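Local structure of Mgp-operon protein 3 (Mycoplasma pneumoniae, 6RJ1) at residues A[154-166]-A[522-534]. The protein probably takes part in adhesion of the pathogen to host cells, as a surface-exposed, membrane-associated partner of the P1 adhesin, known as P40/P90. Residues are numbered along the deposited sequence; the frame is centred on the assembly and turned at random.
Sequences KGSLYKTLQDLLV and DSKNSNLKAQGLT
Thr160 and Ser526 illustrate how a loop can be docked on a short helix by serine and threonine hydroxyls. The Thr160 hydroxyl donates a hydrogen bond to Ser526 O, with OG1 2.8 Å from that oxygen and nearly in line with its C=O bond. CG2, anti to the backbone N, rests on Leu528 CG, the two side chains crossing at about a right angle. Ser526 OG in turn donates to the anti lone pair of Asp163 OD2 (2.9 Å), while Asp163 OD1 pairs with Lys231. At the start of the helix, Ser156 is the N-cap: its OG accepts from Lys159 N, and its own N donates to Gln531 OE1 at 2.8 Å, in the amide carbonyl plane. The bend at chi2 (-51°) turns the Gln531 amide so that OE1 faces Ser156 N, while CG lies beside Thr160 OG1. Alongside, the Leu157 and Leu533 CD1 methyls touch at 3.7 Å. The contact joins helix 157-163, which leads into strand 165-167, to the loop before strand 538-546, part of the MgpC adhesin family region; strand 650-654 packs against Asp163 and Ser526. Packing is close around Thr160, buried among Ser526, Leu528 and Gln531. Toward solvent the fit slackens: Lys524 NZ stands 3.5 Å from Asp163 OD2 in a long salt bridge, and the Lys159 chain merely skirts exposed Ser523 on its way to a salt bridge with Glu142.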
ATOM      1  N   LYS A 154      -1.694   6.241  29.989  1.00 86.35           N
ATOM      2  CA  LYS A 154      -0.871   6.897  28.971  1.00 86.53           C
ATOM      3  C   LYS A 154      -0.251   5.867  28.001  1.00 88.48           C
ATOM      4  O   LYS A 154       0.577   5.041  28.411  1.00 88.85           O
ATOM      5  CB  LYS A 154       0.214   7.777  29.633  1.00 90.15           C
ATOM      6  CG  LYS A 154       0.673   8.960  28.779  1.00109.17           C
ATOM      7  CD  LYS A 154       1.773   9.769  29.484  1.00121.65           C
ATOM      8  CE  LYS A 154       2.007  11.136  28.875  1.00135.13           C
ATOM      9  NZ  LYS A 154       2.703  11.065  27.560  1.00144.41           N
ATOM     10  N   GLY A 155      -0.685   5.917  26.740  1.00 81.61           N
ATOM     11  CA  GLY A 155      -0.210   5.016  25.698  1.00 80.13           C
ATOM     12  C   GLY A 155       1.218   5.283  25.265  1.00 81.49           C
ATOM     13  O   GLY A 155       1.687   6.426  25.315  1.00 81.48           O
ATOM     14  N   SER A 156       1.921   4.227  24.827  1.00 75.19           N
ATOM     15  CA  SER A 156       3.315   4.320  24.404  1.00 73.12           C
ATOM     16  C   SER A 156       3.600   3.693  23.045  1.00 71.80           C
ATOM     17  O   SER A 156       3.580   2.464  22.906  1.00 71.59           O
ATOM     18  CB  SER A 156       4.231   3.724  25.469  1.00 77.20           C
ATOM     19  OG  SER A 156       5.574   3.630  25.023  1.00 87.86           O
ATOM     20  N   LEU A 157       3.934   4.542  22.061  1.00 64.61           N
ATOM     21  CA  LEU A 157       4.329   4.113  20.726  1.00 63.20           C
ATOM     22  C   LEU A 157       5.668   3.370  20.817  1.00 67.60           C
ATOM     23  O   LEU A 157       5.860   2.371  20.127  1.00 67.21           O
ATOM     24  CB  LEU A 157       4.418   5.322  19.787  1.00 62.68           C
ATOM     25  CG  LEU A 157       4.936   5.116  18.349  1.00 66.80           C
ATOM     26  CD1 LEU A 157       4.136   4.054  17.580  1.00 66.25           C
ATOM     27  CD2 LEU A 157       4.895   6.407  17.595  1.00 68.99           C
ATOM     28  N   TYR A 158       6.560   3.823  21.716  1.00 65.04           N
ATOM     29  CA  TYR A 158       7.855   3.194  21.967  1.00 65.26           C
ATOM     30  C   TYR A 158       7.694   1.703  22.323  1.00 69.33           C
ATOM     31  O   TYR A 158       8.409   0.860  21.771  1.00 69.08           O
ATOM     32  CB  TYR A 158       8.637   3.943  23.060  1.00 66.24           C
ATOM     33  CG  TYR A 158       9.989   3.321  23.321  1.00 67.93           C
ATOM     34  CD1 TYR A 158      11.053   3.533  22.451  1.00 70.10           C
ATOM     35  CD2 TYR A 158      10.187   2.460  24.394  1.00 68.56           C
ATOM     36  CE1 TYR A 158      12.288   2.922  22.656  1.00 70.08           C
ATOM     37  CE2 TYR A 158      11.419   1.850  24.613  1.00 69.31           C
ATOM     38  CZ  TYR A 158      12.460   2.068  23.728  1.00 75.00           C
ATOM     39  OH  TYR A 158      13.667   1.457  23.907  1.00 76.34           O
ATOM     40  N   LYS A 159       6.743   1.389  23.220  1.00 65.11           N
ATOM     41  CA  LYS A 159       6.462   0.023  23.653  1.00 64.46           C
ATOM     42  C   LYS A 159       6.022  -0.857  22.488  1.00 67.74           C
ATOM     43  O   LYS A 159       6.471  -2.000  22.399  1.00 67.35           O
ATOM     44  CB  LYS A 159       5.441   0.001  24.801  1.00 66.62           C
ATOM     45  CG  LYS A 159       6.032   0.433  26.132  1.00 78.29           C
ATOM     46  CD  LYS A 159       5.120   0.102  27.297  1.00 88.92           C
ATOM     47  CE  LYS A 159       5.673   0.597  28.614  1.00 95.71           C
ATOM     48  NZ  LYS A 159       5.380   2.041  28.829  1.00106.26           N
ATOM     49  N   THR A 160       5.198  -0.303  21.566  1.00 64.11           N
ATOM     50  CA  THR A 160       4.713  -0.994  20.362  1.00 63.34           C
ATOM     51  C   THR A 160       5.880  -1.324  19.439  1.00 67.36           C
ATOM     52  O   THR A 160       5.955  -2.445  18.937  1.00 68.06           O
ATOM     53  CB  THR A 160       3.685  -0.128  19.594  1.00 67.21           C
ATOM     54  OG1 THR A 160       2.668   0.332  20.480  1.00 63.02           O
ATOM     55  CG2 THR A 160       3.052  -0.868  18.399  1.00 65.16           C
ATOM     56  N   LEU A 161       6.775  -0.340  19.208  1.00 62.22           N
ATOM     57  CA  LEU A 161       7.920  -0.471  18.319  1.00 61.48           C
ATOM     58  C   LEU A 161       8.946  -1.487  18.796  1.00 66.27           C
ATOM     59  O   LEU A 161       9.594  -2.135  17.971  1.00 66.85           O
ATOM     60  CB  LEU A 161       8.557   0.893  18.047  1.00 61.27           C
ATOM     61  CG  LEU A 161       7.660   1.923  17.338  1.00 65.55           C
ATOM     62  CD1 LEU A 161       8.277   3.298  17.377  1.00 65.08           C
ATOM     63  CD2 LEU A 161       7.319   1.501  15.902  1.00 68.41           C
ATOM     64  N   GLN A 162       9.043  -1.678  20.115  1.00 63.28           N
ATOM     65  CA  GLN A 162       9.950  -2.648  20.724  1.00 63.36           C
ATOM     66  C   GLN A 162       9.575  -4.074  20.339  1.00 67.60           C
ATOM     67  O   GLN A 162      10.463  -4.906  20.141  1.00 68.46           O
ATOM     68  CB  GLN A 162       9.948  -2.521  22.247  1.00 64.54           C
ATOM     69  CG  GLN A 162      10.709  -1.331  22.767  1.00 76.51           C
ATOM     70  CD  GLN A 162      11.040  -1.513  24.220  1.00 91.55           C
ATOM     71  OE1 GLN A 162      12.158  -1.895  24.581  1.00 88.98           O
ATOM     72  NE2 GLN A 162      10.073  -1.237  25.083  1.00 74.89           N
ATOM     73  N   ASP A 163       8.266  -4.345  20.220  1.00 62.33           N
ATOM     74  CA  ASP A 163       7.738  -5.665  19.890  1.00 61.11           C
ATOM     75  C   ASP A 163       7.202  -5.782  18.476  1.00 63.10           C
ATOM     76  O   ASP A 163       6.822  -6.879  18.067  1.00 63.05           O
ATOM     77  CB  ASP A 163       6.657  -6.068  20.902  1.00 63.20           C
ATOM     78  CG  ASP A 163       7.181  -6.620  22.213  1.00 78.56           C
ATOM     79  OD1 ASP A 163       8.326  -7.152  22.225  1.00 79.20           O
ATOM     80  OD2 ASP A 163       6.437  -6.546  23.230  1.00 86.93           O
ATOM     81  N   LEU A 164       7.170  -4.670  17.721  1.00 57.88           N
ATOM     82  CA  LEU A 164       6.662  -4.652  16.349  1.00 55.84           C
ATOM     83  C   LEU A 164       7.394  -5.600  15.416  1.00 59.96           C
ATOM     84  O   LEU A 164       8.627  -5.614  15.358  1.00 59.42           O
ATOM     85  CB  LEU A 164       6.635  -3.230  15.770  1.00 54.80           C
ATOM     86  CG  LEU A 164       5.980  -3.067  14.395  1.00 57.83           C
ATOM     87  CD1 LEU A 164       4.468  -3.107  14.490  1.00 56.92           C
ATOM     88  CD2 LEU A 164       6.437  -1.797  13.732  1.00 58.71           C
ATOM     89  N   LEU A 165       6.597  -6.380  14.680  1.00 57.51           N
ATOM     90  CA  LEU A 165       7.019  -7.348  13.676  1.00 57.04           C
ATOM     91  C   LEU A 165       6.549  -6.857  12.314  1.00 59.73           C
ATOM     92  O   LEU A 165       5.387  -6.485  12.176  1.00 60.02           O
ATOM     93  CB  LEU A 165       6.363  -8.696  13.992  1.00 57.02           C
ATOM     94  CG  LEU A 165       7.237  -9.830  14.521  1.00 61.52           C
ATOM     95  CD1 LEU A 165       8.197  -9.365  15.586  1.00 61.88           C
ATOM     96  CD2 LEU A 165       6.374 -10.929  15.071  1.00 63.63           C
ATOM     97  N   VAL A 166       7.456  -6.810  11.322  1.00 54.12           N
ATOM     98  CA  VAL A 166       7.115  -6.398   9.957  1.00 52.38           C
ATOM     99  C   VAL A 166       7.448  -7.553   9.006  1.00 54.86           C
ATOM    100  O   VAL A 166       8.542  -8.115   9.063  1.00 53.84           O
ATOM    101  CB  VAL A 166       7.779  -5.062   9.508  1.00 55.54           C
ATOM    102  CG1 VAL A 166       7.244  -4.605   8.146  1.00 54.51           C
ATOM    103  CG2 VAL A 166       7.591  -3.957  10.548  1.00 55.11           C
ATOM    104  N   ASP A 522      -0.545  -4.672  31.535  1.00 79.09           N
ATOM    105  CA  ASP A 522       0.723  -5.368  31.374  1.00 79.26           C
ATOM    106  C   ASP A 522       1.506  -4.674  30.270  1.00 82.15           C
ATOM    107  O   ASP A 522       0.986  -4.485  29.165  1.00 80.48           O
ATOM    108  CB  ASP A 522       0.476  -6.850  31.034  1.00 81.73           C
ATOM    109  CG  ASP A 522       1.635  -7.773  31.363  1.00 98.78           C
ATOM    110  OD1 ASP A 522       2.769  -7.508  30.882  1.00100.96           O
ATOM    111  OD2 ASP A 522       1.411  -8.768  32.088  1.00105.97           O
ATOM    112  N   SER A 523       2.755  -4.282  30.579  1.00 79.51           N
ATOM    113  CA  SER A 523       3.651  -3.587  29.645  1.00 79.11           C
ATOM    114  C   SER A 523       3.967  -4.370  28.364  1.00 79.18           C
ATOM    115  O   SER A 523       4.251  -3.743  27.337  1.00 77.68           O
ATOM    116  CB  SER A 523       4.938  -3.173  30.346  1.00 84.48           C
ATOM    117  OG  SER A 523       4.650  -2.163  31.299  1.00 98.67           O
ATOM    118  N   LYS A 524       3.904  -5.726  28.418  1.00 73.54           N
ATOM    119  CA  LYS A 524       4.166  -6.579  27.264  1.00 72.88           C
ATOM    120  C   LYS A 524       2.969  -6.689  26.291  1.00 72.56           C
ATOM    121  O   LYS A 524       3.148  -7.166  25.163  1.00 71.64           O
ATOM    122  CB  LYS A 524       4.698  -7.950  27.683  1.00 76.85           C
ATOM    123  CG  LYS A 524       6.208  -7.949  27.806  1.00 97.17           C
ATOM    124  CD  LYS A 524       6.804  -9.286  27.364  1.00108.97           C
ATOM    125  CE  LYS A 524       8.210  -9.142  26.820  1.00117.32           C
ATOM    126  NZ  LYS A 524       8.330  -8.219  25.647  1.00120.43           N
ATOM    127  N   ASN A 525       1.782  -6.178  26.697  1.00 65.88           N
ATOM    128  CA  ASN A 525       0.591  -6.071  25.856  1.00 64.09           C
ATOM    129  C   ASN A 525       0.759  -4.707  25.175  1.00 65.94           C
ATOM    130  O   ASN A 525       0.065  -3.736  25.475  1.00 64.65           O
ATOM    131  CB  ASN A 525      -0.687  -6.152  26.705  1.00 64.22           C
ATOM    132  CG  ASN A 525      -1.969  -6.128  25.905  1.00 75.38           C
ATOM    133  OD1 ASN A 525      -2.169  -6.910  24.977  1.00 64.08           O
ATOM    134  ND2 ASN A 525      -2.872  -5.230  26.259  1.00 67.49           N
ATOM    135  N   SER A 526       1.747  -4.651  24.278  1.00 62.79           N
ATOM    136  CA  SER A 526       2.239  -3.477  23.570  1.00 62.02           C
ATOM    137  C   SER A 526       1.529  -3.124  22.256  1.00 65.43           C
ATOM    138  O   SER A 526       1.866  -2.087  21.692  1.00 66.75           O
ATOM    139  CB  SER A 526       3.737  -3.626  23.330  1.00 65.25           C
ATOM    140  OG  SER A 526       4.055  -4.898  22.786  1.00 73.32           O
ATOM    141  N   ASN A 527       0.536  -3.922  21.782  1.00 59.53           N
ATOM    142  CA  ASN A 527      -0.212  -3.650  20.535  1.00 57.69           C
ATOM    143  C   ASN A 527      -0.764  -2.219  20.440  1.00 59.88           C
ATOM    144  O   ASN A 527      -1.070  -1.615  21.476  1.00 60.35           O
ATOM    145  CB  ASN A 527      -1.352  -4.647  20.356  1.00 56.28           C
ATOM    146  CG  ASN A 527      -2.475  -4.478  21.357  1.00 63.11           C
ATOM    147  OD1 ASN A 527      -3.310  -3.571  21.253  1.00 53.74           O
ATOM    148  ND2 ASN A 527      -2.535  -5.357  22.337  1.00 51.06           N
ATOM    149  N   LEU A 528      -0.943  -1.711  19.201  1.00 54.31           N
ATOM    150  CA  LEU A 528      -1.435  -0.363  18.905  1.00 53.64           C
ATOM    151  C   LEU A 528      -2.763   0.024  19.568  1.00 58.67           C
ATOM    152  O   LEU A 528      -2.897   1.180  19.988  1.00 58.77           O
ATOM    153  CB  LEU A 528      -1.539  -0.136  17.398  1.00 53.62           C
ATOM    154  CG  LEU A 528      -0.218  -0.069  16.631  1.00 57.33           C
ATOM    155  CD1 LEU A 528      -0.350  -0.713  15.293  1.00 56.74           C
ATOM    156  CD2 LEU A 528       0.292   1.339  16.508  1.00 57.58           C
ATOM    157  N   LYS A 529      -3.741  -0.909  19.661  1.00 55.09           N
ATOM    158  CA  LYS A 529      -5.042  -0.597  20.276  1.00 55.27           C
ATOM    159  C   LYS A 529      -4.911  -0.245  21.757  1.00 62.00           C
ATOM    160  O   LYS A 529      -5.496   0.752  22.211  1.00 62.01           O
ATOM    161  CB  LYS A 529      -6.073  -1.715  20.067  1.00 56.53           C
ATOM    162  CG  LYS A 529      -7.504  -1.211  20.180  1.00 58.81           C
ATOM    163  CD  LYS A 529      -8.495  -2.322  20.398  1.00 62.77           C
ATOM    164  CE  LYS A 529      -9.883  -1.762  20.500  1.00 63.87           C
ATOM    165  NZ  LYS A 529     -10.885  -2.823  20.746  1.00 70.08           N
ATOM    166  N   ALA A 530      -4.113  -1.043  22.494  1.00 59.33           N
ATOM    167  CA  ALA A 530      -3.836  -0.860  23.920  1.00 59.72           C
ATOM    168  C   ALA A 530      -3.117   0.467  24.174  1.00 66.35           C
ATOM    169  O   ALA A 530      -3.286   1.049  25.247  1.00 67.41           O
ATOM    170  CB  ALA A 530      -2.992  -2.013  24.436  1.00 60.18           C
ATOM    171  N   GLN A 531      -2.329   0.951  23.181  1.00 62.45           N
ATOM    172  CA  GLN A 531      -1.577   2.209  23.287  1.00 62.17           C
ATOM    173  C   GLN A 531      -2.380   3.435  22.811  1.00 67.65           C
ATOM    174  O   GLN A 531      -1.892   4.567  22.889  1.00 68.28           O
ATOM    175  CB  GLN A 531      -0.220   2.105  22.562  1.00 63.07           C
ATOM    176  CG  GLN A 531       0.601   0.860  22.915  1.00 68.25           C
ATOM    177  CD  GLN A 531       0.772   0.626  24.394  1.00 83.62           C
ATOM    178  OE1 GLN A 531       1.249   1.490  25.132  1.00 69.39           O
ATOM    179  NE2 GLN A 531       0.380  -0.556  24.856  1.00 86.84           N
ATOM    180  N   GLY A 532      -3.605   3.194  22.350  1.00 63.84           N
ATOM    181  CA  GLY A 532      -4.517   4.229  21.880  1.00 63.16           C
ATOM    182  C   GLY A 532      -4.123   4.801  20.539  1.00 66.31           C
ATOM    183  O   GLY A 532      -4.439   5.953  20.241  1.00 67.10           O
ATOM    184  N   LEU A 533      -3.423   4.008  19.729  1.00 61.41           N
ATOM    185  CA  LEU A 533      -2.986   4.418  18.402  1.00 60.30           C
ATOM    186  C   LEU A 533      -3.904   3.827  17.321  1.00 64.87           C
ATOM    187  O   LEU A 533      -4.717   2.947  17.620  1.00 65.29           O
ATOM    188  CB  LEU A 533      -1.505   4.071  18.186  1.00 59.92           C
ATOM    189  CG  LEU A 533      -0.515   4.741  19.169  1.00 63.88           C
ATOM    190  CD1 LEU A 533       0.795   4.012  19.206  1.00 64.18           C
ATOM    191  CD2 LEU A 533      -0.298   6.225  18.862  1.00 62.91           C
ATOM    192  N   THR A 534      -3.837   4.359  16.093  1.00 60.20           N
ATOM    193  CA  THR A 534      -4.703   3.910  15.009  1.00 59.29           C
ATOM    194  C   THR A 534      -3.877   3.114  13.968  1.00 61.18           C
ATOM    195  O   THR A 534      -2.771   2.651  14.291  1.00 59.46           O
ATOM    196  CB  THR A 534      -5.540   5.098  14.456  1.00 68.49           C
ATOM    197  OG1 THR A 534      -6.532   4.608  13.551  1.00 70.85           O
ATOM    198  CG2 THR A 534      -4.694   6.201  13.787  1.00 66.06           C
TER
HETATM  199  O   HOH W   1       3.966  -4.251  19.476  1.00 55.94           O